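Putative glycoside hydrolase (Parabacteroides distasonis ATCC 8503, PDB 3GYC) is a putative glycoside hydrolase with a cellulase-like TIM barrel and probably cleaves glycosidic bonds in a carbohydrate substrate that is not established. Local coordinates at residues F245-Y251 with G308-Y312; W162-W167 with V178-W183; M290-R295 with T337-V341; E305-L309 with L326-T331. One frame throughout, in Å; residues are numbered along the deposited sequence.

Contact 2 comes first along the chain. It closes a short loop between strand 153-157 and helix 186-200, and it is finished before the others begin. Contact 1 opens on helix 240-249 and contact 3 on helix 276-297. Contact 1 then closes in the loop after strand 301-303, so contacts 1 and 3 cross. Contact 4 starts in that same loop, shares Gly-308 and Leu-309 with contact 1, and closes on helix 321-337. It is nested inside the loop that contact 3 closes at strand 340-343. Contacts 1, 2 and 4 organise loops that leave the C-terminal ends of barrel strands. Contact 3 joins an outer helix to the start of the last strand.

Contact 1: residues F245-Y251 with G308-Y312; sequences FYKLVGY and GLVDY
Tyr-251 turns its ring edge to Asp-311, with OD2 lying in the ring plane, while a water sits over the centre of one face. The Tyr-246 ring has Tyr-251 CD2 over the centre of one face, 3.6 Å above the plane. One face of the Phe-245 ring carries Val-249 CG2 near its rim. The phenol oxygens do the polar work. Tyr-251 OH donates to Asp-311 OD2 at 2.5 Å, and the oxygen receives it on its anti lone pair. Carboxylate and ring planes stand 81° apart. A chi1 of -170° swings the Tyr-251 ring away from its own backbone N and out to the aspartate. Tyr-246 OH accepts from Val-310 N at 3.0 Å, through a bent N-H...O angle of 135°. Asp-311 N adds a weak bond to Tyr-246 OH at 3.4 Å. The water binds Tyr-246 OH at 2.7 Å and donates to Asp-311 O. In the TIM barrel, helix 240-249 follows the sixth strand, and the contact joins its end to the loop after the seventh strand, on the C-terminal side. A phenylalanine in place of Tyr-246 would probably leave Val-310 N without its acceptor and the water without one of its anchors. Apolar contacts flank the polar ones. Leu-309 CD1 meets Phe-245 CE2 at 3.6 Å, the two side chains crossing at about a right angle. Val-310 CG2 lies 4.0 Å from Tyr-246 CE2. Trp-322 of helix 321-337 touches both Phe-245 and Leu-309.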
loop_
_atom_site.group_PDB
_atom_site.type_symbol
_atom_site.label_atom_id
_atom_site.label_comp_id
_atom_site.label_asym_id
_atom_site.label_seq_id
_atom_site.Cartn_x
_atom_site.Cartn_y
_atom_site.Cartn_z
ATOM N N PHE A 245 -7.286 -20.438 -2.082
ATOM C CA PHE A 245 -8.606 -19.930 -1.763
ATOM C C PHE A 245 -9.382 -19.440 -3.018
ATOM O O PHE A 245 -10.522 -19.832 -3.271
ATOM C CB PHE A 245 -8.495 -18.774 -0.765
ATOM C CG PHE A 245 -9.814 -18.289 -0.281
ATOM C CD1 PHE A 245 -10.512 -18.991 0.679
ATOM C CD2 PHE A 245 -10.373 -17.127 -0.794
ATOM C CE1 PHE A 245 -11.746 -18.557 1.124
ATOM C CE2 PHE A 245 -11.608 -16.699 -0.363
ATOM C CZ PHE A 245 -12.292 -17.402 0.614
ATOM N N TYR A 246 -8.734 -18.588 -3.797
ATOM C CA TYR A 246 -9.381 -18.020 -4.966
ATOM C C TYR A 246 -9.617 -19.071 -6.062
ATOM O O TYR A 246 -10.626 -18.971 -6.784
ATOM C CB TYR A 246 -8.632 -16.790 -5.500
ATOM C CG TYR A 246 -8.892 -15.500 -4.772
ATOM C CD1 TYR A 246 -10.124 -15.232 -4.213
ATOM C CD2 TYR A 246 -7.961 -14.489 -4.767
ATOM C CE1 TYR A 246 -10.402 -14.033 -3.601
ATOM C CE2 TYR A 246 -8.243 -13.267 -4.171
ATOM C CZ TYR A 246 -9.481 -13.062 -3.592
ATOM O OH TYR A 246 -9.817 -11.897 -2.983
ATOM N N LYS A 247 -8.735 -20.062 -6.173
ATOM C CA LYS A 247 -8.929 -21.151 -7.154
ATOM C C LYS A 247 -10.177 -21.923 -6.766
ATOM O O LYS A 247 -10.974 -22.286 -7.618
ATOM C CB LYS A 247 -7.722 -22.086 -7.268
ATOM C CG LYS A 247 -6.505 -21.471 -7.996
ATOM C CD LYS A 247 -5.311 -22.404 -7.915
ATOM C CE LYS A 247 -4.069 -21.839 -8.574
ATOM N NZ LYS A 247 -2.847 -22.615 -8.148
ATOM N N LEU A 248 -10.364 -22.144 -5.470
ATOM C CA LEU A 248 -11.569 -22.806 -4.982
ATOM C C LEU A 248 -12.853 -21.981 -5.200
ATOM O O LEU A 248 -13.875 -22.517 -5.632
ATOM C CB LEU A 248 -11.429 -23.158 -3.497
ATOM C CG LEU A 248 -10.506 -24.345 -3.165
ATOM C CD1 LEU A 248 -10.217 -24.372 -1.678
ATOM C CD2 LEU A 248 -11.086 -25.678 -3.661
ATOM N N VAL A 249 -12.785 -20.697 -4.898
ATOM C CA VAL A 249 -13.914 -19.790 -4.991
ATOM C C VAL A 249 -14.294 -19.494 -6.426
ATOM O O VAL A 249 -15.477 -19.338 -6.731
ATOM C CB VAL A 249 -13.601 -18.475 -4.251
ATOM C CG1 VAL A 249 -14.628 -17.345 -4.570
ATOM C CG2 VAL A 249 -13.523 -18.740 -2.767
ATOM N N GLY A 250 -13.300 -19.431 -7.299
ATOM C CA GLY A 250 -13.513 -19.050 -8.681
ATOM C C GLY A 250 -13.364 -17.546 -8.921
ATOM O O GLY A 250 -14.099 -16.975 -9.715
ATOM N N TYR A 251 -12.414 -16.910 -8.248
ATOM C CA TYR A 251 -12.154 -15.468 -8.387
ATOM C C TYR A 251 -10.867 -15.210 -9.174
ATOM O O TYR A 251 -9.812 -15.671 -8.784
ATOM C CB TYR A 251 -12.049 -14.806 -7.019
ATOM C CG TYR A 251 -12.015 -13.288 -7.132
ATOM C CD1 TYR A 251 -13.167 -12.592 -7.492
ATOM C CD2 TYR A 251 -10.825 -12.571 -6.986
ATOM C CE1 TYR A 251 -13.162 -11.233 -7.643
ATOM C CE2 TYR A 251 -10.807 -11.194 -7.107
ATOM C CZ TYR A 251 -11.987 -10.535 -7.447
ATOM O OH TYR A 251 -12.051 -9.206 -7.635
ATOM N N GLY A 308 -6.915 -10.644 4.462
ATOM C CA GLY A 308 -7.791 -11.787 4.091
ATOM C C GLY A 308 -8.030 -11.949 2.606
ATOM O O GLY A 308 -7.359 -12.733 1.945
ATOM N N LEU A 309 -8.992 -11.187 2.082
ATOM C CA LEU A 309 -9.311 -11.202 0.671
ATOM C C LEU A 309 -8.666 -9.991 0.042
ATOM O O LEU A 309 -8.556 -8.924 0.669
ATOM C CB LEU A 309 -10.838 -11.212 0.429
ATOM C CG LEU A 309 -11.444 -12.590 0.155
ATOM C CD1 LEU A 309 -11.364 -13.514 1.345
ATOM C CD2 LEU A 309 -12.891 -12.485 -0.337
ATOM N N VAL A 310 -8.245 -10.138 -1.210
ATOM C CA VAL A 310 -7.639 -9.016 -1.912
ATOM C C VAL A 310 -8.713 -7.973 -2.341
ATOM O O VAL A 310 -8.567 -6.773 -2.076
ATOM C CB VAL A 310 -6.817 -9.494 -3.146
ATOM C CG1 VAL A 310 -6.171 -8.316 -3.867
ATOM C CG2 VAL A 310 -5.763 -10.464 -2.693
ATOM N N ASP A 311 -9.787 -8.450 -2.953
ATOM C CA ASP A 311 -10.882 -7.595 -3.459
ATOM C C ASP A 311 -12.174 -7.895 -2.687
ATOM O O ASP A 311 -12.539 -9.054 -2.474
ATOM C CB ASP A 311 -11.122 -7.913 -4.932
ATOM C CG ASP A 311 -9.936 -7.565 -5.827
ATOM O OD1 ASP A 311 -9.101 -6.789 -5.376
ATOM O OD2 ASP A 311 -9.890 -8.049 -7.008
ATOM N N TYR A 312 -12.852 -6.854 -2.242
ATOM C CA TYR A 312 -14.114 -6.984 -1.546
ATOM C C TYR A 312 -14.763 -5.647 -1.619
ATOM O O TYR A 312 -14.107 -4.671 -1.916
ATOM C CB TYR A 312 -13.908 -7.333 -0.058
ATOM C CG TYR A 312 -15.014 -8.261 0.494
ATOM C CD1 TYR A 312 -15.176 -9.546 -0.023
ATOM C CD2 TYR A 312 -15.851 -7.872 1.542
ATOM C CE1 TYR A 312 -16.126 -10.459 0.494
ATOM C CE2 TYR A 312 -16.830 -8.777 2.072
ATOM C CZ TYR A 312 -16.974 -10.082 1.518
ATOM O OH TYR A 312 -17.907 -11.007 2.025
HETATM O O HOH W 1 -12.378 -11.284 -3.614
#

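Contact 2: residues W162-W167 with V178-W183; sequences WPGDSW and VGWGNW
Trp-180 lays one face of its indole on Gly-164. Gly-164 CA stands 3.7 Å from the centroid of the six-membered ring of Trp-180, 17° off the normal, a CH-pi contact. The glycine lets the ring come this close to the backbone. The indole edge meets the next residues. Asp-165 OD1 lies in the ring plane, 3.4 Å from Trp-180 CE3, with the carboxylate turned steeply to the ring. Ser-166 OG comes to 3.0 Å from Trp-180 CZ3. Trp-167 NE1 approaches Trp-180 CH2 at 3.6 Å, the rings meeting obliquely at 66°. The Trp-180 indole leaves the turn opposite its backbone N (chi1 -171°), which lays it along 164-167.

Behind this, Pro-163 follows a cis peptide bond. Pro-163 CD packs 3.6 Å from Trp-183 N, and Pro-163 CG 4.0 Å from Val-178 CG1. Trp-183 CB also touches the edge of the Trp-162 ring. A type II beta turn from Gly-179 to Asn-182 carries Trp-180, and Asn-182 ND2 hydrogen-bonds to Val-178 O at 2.8 Å. Further out, Trp-162 NE1 is held by Ser-188 OG, and Trp-115 meets Trp-167 edge-to-face. An ethanediol, probably from the crystallisation liquor, lies beside Trp-167. Trp-162, Trp-167, Trp-180 and Trp-183 lie between the fourth barrel strand and helix 186-200, on the C-terminal side where TIM-barrel enzymes keep their active sites, a placing consistent with a carbohydrate-binding cleft.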
loop_
_atom_site.group_PDB
_atom_site.type_symbol
_atom_site.label_atom_id
_atom_site.label_comp_id
_atom_site.label_asym_id
_atom_site.label_seq_id
_atom_site.Cartn_x
_atom_site.Cartn_y
_atom_site.Cartn_z
ATOM N N TRP A 162 5.768 -3.516 -7.393
ATOM C CA TRP A 162 6.816 -3.632 -8.394
ATOM C C TRP A 162 7.151 -5.108 -8.663
ATOM O O TRP A 162 7.268 -5.897 -7.728
ATOM C CB TRP A 162 8.059 -2.907 -7.896
ATOM C CG TRP A 162 9.249 -2.901 -8.864
ATOM C CD1 TRP A 162 10.318 -3.735 -8.854
ATOM C CD2 TRP A 162 9.461 -1.989 -9.951
ATOM N NE1 TRP A 162 11.187 -3.408 -9.871
ATOM C CE2 TRP A 162 10.681 -2.342 -10.561
ATOM C CE3 TRP A 162 8.731 -0.913 -10.472
ATOM C CZ2 TRP A 162 11.191 -1.652 -11.655
ATOM C CZ3 TRP A 162 9.228 -0.236 -11.563
ATOM C CH2 TRP A 162 10.449 -0.613 -12.154
ATOM N N PRO A 163 7.355 -5.482 -9.939
ATOM C CA PRO A 163 7.292 -4.649 -11.131
ATOM C C PRO A 163 6.081 -4.979 -12.003
ATOM O O PRO A 163 6.215 -5.064 -13.209
ATOM C CB PRO A 163 8.591 -5.023 -11.847
ATOM C CG PRO A 163 8.714 -6.470 -11.602
ATOM C CD PRO A 163 8.106 -6.719 -10.223
ATOM N N GLY A 164 4.912 -5.175 -11.407
ATOM C CA GLY A 164 3.700 -5.520 -12.180
ATOM C C GLY A 164 3.402 -4.558 -13.330
ATOM O O GLY A 164 3.394 -3.333 -13.143
ATOM N N ASP A 165 3.119 -5.090 -14.512
ATOM C CA ASP A 165 2.862 -4.217 -15.672
ATOM C C ASP A 165 1.623 -3.307 -15.569
ATOM O O ASP A 165 1.525 -2.335 -16.309
ATOM C CB ASP A 165 2.884 -4.986 -17.000
ATOM C CG ASP A 165 1.885 -6.121 -17.060
ATOM O OD1 ASP A 165 0.989 -6.205 -16.196
ATOM O OD2 ASP A 165 2.007 -6.946 -18.004
ATOM N N SER A 166 0.680 -3.614 -14.684
ATOM C CA SER A 166 -0.464 -2.724 -14.475
ATOM C C SER A 166 -0.001 -1.387 -13.932
ATOM O O SER A 166 -0.600 -0.357 -14.227
ATOM C CB SER A 166 -1.446 -3.278 -13.433
ATOM O OG SER A 166 -1.992 -4.509 -13.850
ATOM N N TRP A 167 1.042 -1.410 -13.111
ATOM C CA TRP A 167 1.503 -0.180 -12.454
ATOM C C TRP A 167 2.788 0.368 -13.075
ATOM O O TRP A 167 2.985 1.587 -13.103
ATOM C CB TRP A 167 1.691 -0.422 -10.943
ATOM C CG TRP A 167 0.654 -1.356 -10.406
ATOM C CD1 TRP A 167 0.872 -2.575 -9.886
ATOM C CD2 TRP A 167 -0.773 -1.177 -10.436
ATOM N NE1 TRP A 167 -0.312 -3.170 -9.546
ATOM C CE2 TRP A 167 -1.344 -2.339 -9.890
ATOM C CE3 TRP A 167 -1.623 -0.136 -10.856
ATOM C CZ2 TRP A 167 -2.721 -2.499 -9.753
ATOM C CZ3 TRP A 167 -2.998 -0.307 -10.726
ATOM C CH2 TRP A 167 -3.524 -1.474 -10.168
ATOM N N VAL A 178 10.917 -10.139 -17.401
ATOM C CA VAL A 178 10.931 -10.191 -15.940
ATOM C C VAL A 178 9.600 -10.771 -15.458
ATOM O O VAL A 178 9.589 -11.693 -14.646
ATOM C CB VAL A 178 11.231 -8.818 -15.302
ATOM C CG1 VAL A 178 10.969 -8.855 -13.809
ATOM C CG2 VAL A 178 12.681 -8.411 -15.594
ATOM N N GLY A 179 8.488 -10.234 -15.961
ATOM C CA GLY A 179 7.156 -10.732 -15.605
ATOM C C GLY A 179 6.600 -10.214 -14.292
ATOM O O GLY A 179 7.351 -9.757 -13.414
ATOM N N TRP A 180 5.271 -10.307 -14.158
ATOM C CA TRP A 180 4.546 -9.833 -12.972
ATOM C C TRP A 180 5.161 -10.347 -11.659
ATOM O O TRP A 180 5.436 -11.533 -11.495
ATOM C CB TRP A 180 3.027 -10.188 -13.023
ATOM C CG TRP A 180 2.235 -9.498 -11.900
ATOM C CD1 TRP A 180 2.234 -9.832 -10.565
ATOM C CD2 TRP A 180 1.365 -8.348 -12.019
ATOM N NE1 TRP A 180 1.428 -8.956 -9.850
ATOM C CE2 TRP A 180 0.880 -8.045 -10.717
ATOM C CE3 TRP A 180 0.949 -7.552 -13.095
ATOM C CZ2 TRP A 180 0.008 -6.973 -10.468
ATOM C CZ3 TRP A 180 0.081 -6.496 -12.850
ATOM C CH2 TRP A 180 -0.384 -6.217 -11.551
ATOM N N GLY A 181 5.394 -9.419 -10.738
ATOM C CA GLY A 181 5.878 -9.757 -9.408
ATOM C C GLY A 181 7.312 -10.212 -9.205
ATOM O O GLY A 181 7.725 -10.336 -8.050
ATOM N N ASN A 182 8.084 -10.439 -10.276
ATOM C CA ASN A 182 9.481 -10.906 -10.116
ATOM C C ASN A 182 10.507 -9.800 -9.885
ATOM O O ASN A 182 11.469 -9.623 -10.643
ATOM C CB ASN A 182 9.881 -11.770 -11.287
ATOM C CG ASN A 182 8.977 -12.935 -11.441
ATOM O OD1 ASN A 182 8.255 -13.284 -10.512
ATOM N ND2 ASN A 182 8.969 -13.527 -12.612
ATOM N N TRP A 183 10.326 -9.115 -8.767
ATOM C CA TRP A 183 11.162 -7.977 -8.400
ATOM C C TRP A 183 12.621 -8.347 -8.219
ATOM O O TRP A 183 13.487 -7.511 -8.383
ATOM C CB TRP A 183 10.647 -7.341 -7.115
ATOM C CG TRP A 183 10.733 -8.219 -5.886
ATOM C CD1 TRP A 183 9.743 -8.986 -5.363
ATOM C CD2 TRP A 183 11.877 -8.410 -5.041
ATOM N NE1 TRP A 183 10.187 -9.628 -4.234
ATOM C CE2 TRP A 183 11.499 -9.298 -4.022
ATOM C CE3 TRP A 183 13.172 -7.896 -5.038
ATOM C CZ2 TRP A 183 12.363 -9.681 -3.010
ATOM C CZ3 TRP A 183 14.032 -8.281 -4.038
ATOM C CH2 TRP A 183 13.626 -9.169 -3.036
#

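Contact 3: residues M290-R295 with T337-V341; sequences MASVAR and TGMWV
Ala-291 puts its methyl into a hollow walled by Thr-337, Met-339 and Trp-340. Ala-291 CB lies 3.7 Å from Thr-337 CB and 3.9 Å from Trp-340 CZ3. Met-339, a selenomethionine, supplies the larger bump from the other segment. It folds over the helix between Ala-291, Ala-294 and Arg-295. Met-339 CG rests 3.5 Å from Ala-291 O. Met-339 SE sits against Arg-295 CB at 3.7 Å. Met-339 CE then turns in to Ala-294 CB at 4.0 Å. Bends at chi2 (-55°) and chi3 (-41°) curl this side chain against the helix surface. Met-290, also a selenomethionine, sets its CG 4.1 Å from Trp-340 CH2, and the two side chains cross at about a right angle. In the barrel this is where the outer helix 276-297 packs on the chain entering the eighth strand, 340-343, at its N-terminal end. Leu-301 of the seventh strand touches Met-290, Ala-294 and Trp-340, and Trp-340 NE1 hydrogen-bonds to Thr-303 OG1. Arg-295 covers the outer flank. One face of its guanidinium lies over Met-339 CG, and Thr-337 O is at its edge, though the angle there is too poor for a hydrogen bond. The firm partner of the guanidinium is Asp-376, in a salt bridge through NE. Gly-338 follows helix 321-337 with positive phi. There Thr-337 OG1 accepts from Met-339 N at 3.2 Å in an ST turn, with a nearly straight N-H...O angle of 170°, and it also hydrogen-bonds to Ala-334 O.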
loop_
_atom_site.group_PDB
_atom_site.type_symbol
_atom_site.label_atom_id
_atom_site.label_comp_id
_atom_site.label_asym_id
_atom_site.label_seq_id
_atom_site.Cartn_x
_atom_site.Cartn_y
_atom_site.Cartn_z
HETATM N N MSE A 290 7.684 -13.898 6.968
HETATM C CA MSE A 290 8.103 -12.537 6.580
HETATM C C MSE A 290 8.886 -11.868 7.708
HETATM O O MSE A 290 9.939 -11.295 7.476
HETATM C CB MSE A 290 6.890 -11.693 6.187
HETATM C CG MSE A 290 7.184 -10.248 5.749
HETATM SE SE MSE A 290 8.075 -10.081 4.022
HETATM C CE MSE A 290 9.959 -10.110 4.527
ATOM N N ALA A 291 8.371 -11.931 8.932
ATOM C CA ALA A 291 9.052 -11.325 10.072
ATOM C C ALA A 291 10.467 -11.903 10.217
ATOM O O ALA A 291 11.408 -11.168 10.520
ATOM C CB ALA A 291 8.238 -11.519 11.361
ATOM N N SER A 292 10.625 -13.209 9.964
ATOM C CA SER A 292 11.922 -13.867 10.088
ATOM C C SER A 292 12.951 -13.358 9.127
ATOM O O SER A 292 14.124 -13.242 9.458
ATOM C CB SER A 292 11.795 -15.371 9.820
ATOM O OG SER A 292 11.443 -16.025 11.005
ATOM N N VAL A 293 12.506 -13.173 7.899
ATOM C CA VAL A 293 13.349 -12.703 6.828
ATOM C C VAL A 293 13.745 -11.262 7.135
ATOM O O VAL A 293 14.911 -10.866 6.976
ATOM C CB VAL A 293 12.592 -12.805 5.474
ATOM C CG1 VAL A 293 13.324 -12.020 4.392
ATOM C CG2 VAL A 293 12.398 -14.282 5.082
ATOM N N ALA A 294 12.780 -10.484 7.604
ATOM C CA ALA A 294 13.051 -9.084 7.934
ATOM C C ALA A 294 14.031 -8.964 9.092
ATOM O O ALA A 294 14.874 -8.044 9.121
ATOM C CB ALA A 294 11.760 -8.340 8.248
ATOM N N ARG A 295 13.898 -9.858 10.067
ATOM C CA ARG A 295 14.774 -9.813 11.234
ATOM C C ARG A 295 16.216 -10.171 10.848
ATOM O O ARG A 295 17.156 -9.543 11.331
ATOM C CB ARG A 295 14.242 -10.692 12.365
ATOM C CG ARG A 295 15.132 -10.664 13.629
ATOM C CD ARG A 295 14.635 -11.564 14.750
ATOM N NE ARG A 295 13.382 -11.057 15.309
ATOM C CZ ARG A 295 12.176 -11.556 15.060
ATOM N NH1 ARG A 295 12.022 -12.633 14.303
ATOM N NH2 ARG A 295 11.117 -10.988 15.605
ATOM N N THR A 337 5.111 -9.731 16.335
ATOM C CA THR A 337 6.486 -10.093 15.937
ATOM C C THR A 337 7.566 -9.053 16.229
ATOM O O THR A 337 8.733 -9.398 16.325
ATOM C CB THR A 337 6.603 -10.348 14.436
ATOM O OG1 THR A 337 6.444 -9.104 13.742
ATOM C CG2 THR A 337 5.569 -11.404 14.000
ATOM N N GLY A 338 7.173 -7.791 16.331
ATOM C CA GLY A 338 8.118 -6.695 16.573
ATOM C C GLY A 338 8.817 -6.165 15.330
ATOM O O GLY A 338 9.571 -5.203 15.408
HETATM N N MSE A 339 8.573 -6.774 14.172
HETATM C CA MSE A 339 9.235 -6.328 12.943
HETATM C C MSE A 339 8.467 -5.269 12.166
HETATM O O MSE A 339 9.035 -4.659 11.272
HETATM C CB MSE A 339 9.538 -7.528 12.053
HETATM C CG MSE A 339 10.504 -8.526 12.708
HETATM SE SE MSE A 339 12.158 -7.831 13.293
HETATM C CE MSE A 339 12.505 -6.660 11.758
ATOM N N TRP A 340 7.194 -5.048 12.478
ATOM C CA TRP A 340 6.414 -4.072 11.730
ATOM C C TRP A 340 6.427 -2.693 12.383
ATOM O O TRP A 340 6.205 -2.574 13.570
ATOM C CB TRP A 340 4.971 -4.560 11.551
ATOM C CG TRP A 340 4.692 -5.378 10.296
ATOM C CD1 TRP A 340 4.162 -4.893 9.158
ATOM C CD2 TRP A 340 4.862 -6.787 10.091
ATOM N NE1 TRP A 340 4.025 -5.870 8.234
ATOM C CE2 TRP A 340 4.437 -7.058 8.777
ATOM C CE3 TRP A 340 5.345 -7.844 10.878
ATOM C CZ2 TRP A 340 4.474 -8.322 8.228
ATOM C CZ3 TRP A 340 5.369 -9.112 10.334
ATOM C CH2 TRP A 340 4.950 -9.343 9.017
ATOM N N VAL A 341 6.735 -1.667 11.602
ATOM C CA VAL A 341 6.716 -0.273 12.061
ATOM C C VAL A 341 5.448 0.447 11.591
ATOM O O VAL A 341 5.098 1.505 12.105
ATOM C CB VAL A 341 7.997 0.509 11.583
ATOM C CG1 VAL A 341 9.268 -0.116 12.201
ATOM C CG2 VAL A 341 8.097 0.523 10.079
#

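Contact 4: residues E305-L309 with L326-T331; sequences ECWGL and LCELGT
Cys-327 O, with Trp-307 CD1 3.4 Å away, is gripped twice by Thr-331. The hydroxyl OG1 of Thr-331 donates to Cys-327 O at 2.8 Å, from above the carbonyl plane. Thr-331 N reaches Cys-327 O at 2.9 Å from the opposite face. The Trp-307 indole lies flat on this part of helix 321-337. Gly-330 CA stands 3.9 Å from the centroid of the five-membered ring of Trp-307, 17° off the normal, a CH-pi contact. Thr-331 N lies over the same face, nearer the rim. The opposite face carries Cys-306 CB, and the peptide bond between Cys-306 and Trp-307 is cis. With CG beside the backbone N (chi1 -64°), the ring is swung over the glycine. The bare CA of Gly-330 lets the ring lie against the helix backbone. Gly-308 CA meets Leu-326 CB at 4.1 Å. The indole NE1 hydrogen-bonds to Ala-344 O, just after the eighth strand. Replacing Trp-307 with alanine is likely to open a gap over Gly-330 and leave Ala-344 O without that donor. Apolar packing mainly holds the loop after the seventh strand to its helix, and the bond from NE1 to Ala-344 O probably helps set the turn of the ring.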
loop_
_atom_site.group_PDB
_atom_site.type_symbol
_atom_site.label_atom_id
_atom_site.label_comp_id
_atom_site.label_asym_id
_atom_site.label_seq_id
_atom_site.Cartn_x
_atom_site.Cartn_y
_atom_site.Cartn_z
ATOM N N GLU A 305 -1.607 -3.584 2.516
ATOM C CA GLU A 305 -2.548 -4.364 1.745
ATOM C C GLU A 305 -2.548 -5.785 2.333
ATOM O O GLU A 305 -1.568 -6.494 2.262
ATOM C CB GLU A 305 -2.173 -4.318 0.266
ATOM C CG GLU A 305 -2.103 -2.874 -0.317
ATOM C CD GLU A 305 -2.274 -2.859 -1.856
ATOM O OE1 GLU A 305 -3.160 -3.582 -2.348
ATOM O OE2 GLU A 305 -1.570 -2.107 -2.575
ATOM N N CYS A 306 -3.676 -6.139 2.938
ATOM C CA CYS A 306 -3.789 -7.283 3.798
ATOM C C CYS A 306 -5.235 -7.320 4.295
ATOM O O CYS A 306 -6.008 -6.401 3.957
ATOM C CB CYS A 306 -2.860 -7.015 4.981
ATOM S SG CYS A 306 -3.192 -5.317 5.657
ATOM N N TRP A 307 -5.656 -8.356 5.038
ATOM C CA TRP A 307 -4.896 -9.568 5.341
ATOM C C TRP A 307 -5.649 -10.804 4.857
ATOM O O TRP A 307 -5.099 -11.905 4.899
ATOM C CB TRP A 307 -4.687 -9.780 6.866
ATOM C CG TRP A 307 -3.856 -8.737 7.588
ATOM C CD1 TRP A 307 -4.325 -7.699 8.298
ATOM C CD2 TRP A 307 -2.432 -8.675 7.674
ATOM N NE1 TRP A 307 -3.293 -6.951 8.794
ATOM C CE2 TRP A 307 -2.117 -7.543 8.440
ATOM C CE3 TRP A 307 -1.393 -9.461 7.170
ATOM C CZ2 TRP A 307 -0.820 -7.164 8.707
ATOM C CZ3 TRP A 307 -0.104 -9.091 7.437
ATOM C CH2 TRP A 307 0.171 -7.946 8.197
ATOM N N GLY A 308 -6.915 -10.644 4.462
ATOM C CA GLY A 308 -7.791 -11.787 4.091
ATOM C C GLY A 308 -8.030 -11.949 2.606
ATOM O O GLY A 308 -7.359 -12.733 1.945
ATOM N N LEU A 309 -8.992 -11.187 2.082
ATOM C CA LEU A 309 -9.311 -11.202 0.671
ATOM C C LEU A 309 -8.666 -9.991 0.042
ATOM O O LEU A 309 -8.556 -8.924 0.669
ATOM C CB LEU A 309 -10.838 -11.212 0.429
ATOM C CG LEU A 309 -11.444 -12.590 0.155
ATOM C CD1 LEU A 309 -11.364 -13.514 1.345
ATOM C CD2 LEU A 309 -12.891 -12.485 -0.337
ATOM N N LEU A 326 -10.351 -12.467 9.795
ATOM C CA LEU A 326 -9.048 -12.725 9.190
ATOM C C LEU A 326 -8.159 -11.485 9.313
ATOM O O LEU A 326 -6.937 -11.613 9.524
ATOM C CB LEU A 326 -9.178 -13.171 7.716
ATOM C CG LEU A 326 -9.662 -14.606 7.428
ATOM C CD1 LEU A 326 -10.142 -14.775 5.977
ATOM C CD2 LEU A 326 -8.537 -15.600 7.794
ATOM N N CYS A 327 -8.760 -10.297 9.195
ATOM C CA CYS A 327 -7.974 -9.061 9.333
ATOM C C CYS A 327 -7.487 -8.857 10.752
ATOM O O CYS A 327 -6.351 -8.479 10.961
ATOM C CB CYS A 327 -8.772 -7.875 8.869
ATOM S SG CYS A 327 -8.844 -7.940 7.028
ATOM N N GLU A 328 -8.338 -9.159 11.723
ATOM C CA GLU A 328 -7.979 -9.017 13.114
ATOM C C GLU A 328 -6.807 -9.968 13.418
ATOM O O GLU A 328 -5.799 -9.565 14.034
ATOM C CB GLU A 328 -9.197 -9.337 13.992
ATOM C CG GLU A 328 -8.959 -9.217 15.485
ATOM C CD GLU A 328 -10.187 -9.515 16.306
ATOM O OE1 GLU A 328 -11.319 -9.340 15.812
ATOM O OE2 GLU A 328 -10.024 -9.926 17.475
ATOM N N LEU A 329 -6.940 -11.219 12.976
ATOM C CA LEU A 329 -5.899 -12.210 13.211
ATOM C C LEU A 329 -4.571 -11.766 12.600
ATOM O O LEU A 329 -3.525 -11.784 13.270
ATOM C CB LEU A 329 -6.308 -13.576 12.666
ATOM C CG LEU A 329 -5.252 -14.665 12.765
ATOM C CD1 LEU A 329 -4.940 -14.969 14.224
ATOM C CD2 LEU A 329 -5.704 -15.935 12.047
ATOM N N GLY A 330 -4.626 -11.346 11.336
ATOM C CA GLY A 330 -3.447 -10.877 10.620
ATOM C C GLY A 330 -2.770 -9.745 11.363
ATOM O O GLY A 330 -1.546 -9.784 11.596
ATOM N N THR A 331 -3.571 -8.750 11.758
ATOM C CA THR A 331 -3.059 -7.564 12.442
ATOM C C THR A 331 -2.322 -7.897 13.735
ATOM O O THR A 331 -1.172 -7.506 13.902
ATOM C CB THR A 331 -4.179 -6.569 12.771
ATOM O OG1 THR A 331 -4.874 -6.211 11.573
ATOM C CG2 THR A 331 -3.605 -5.326 13.403
#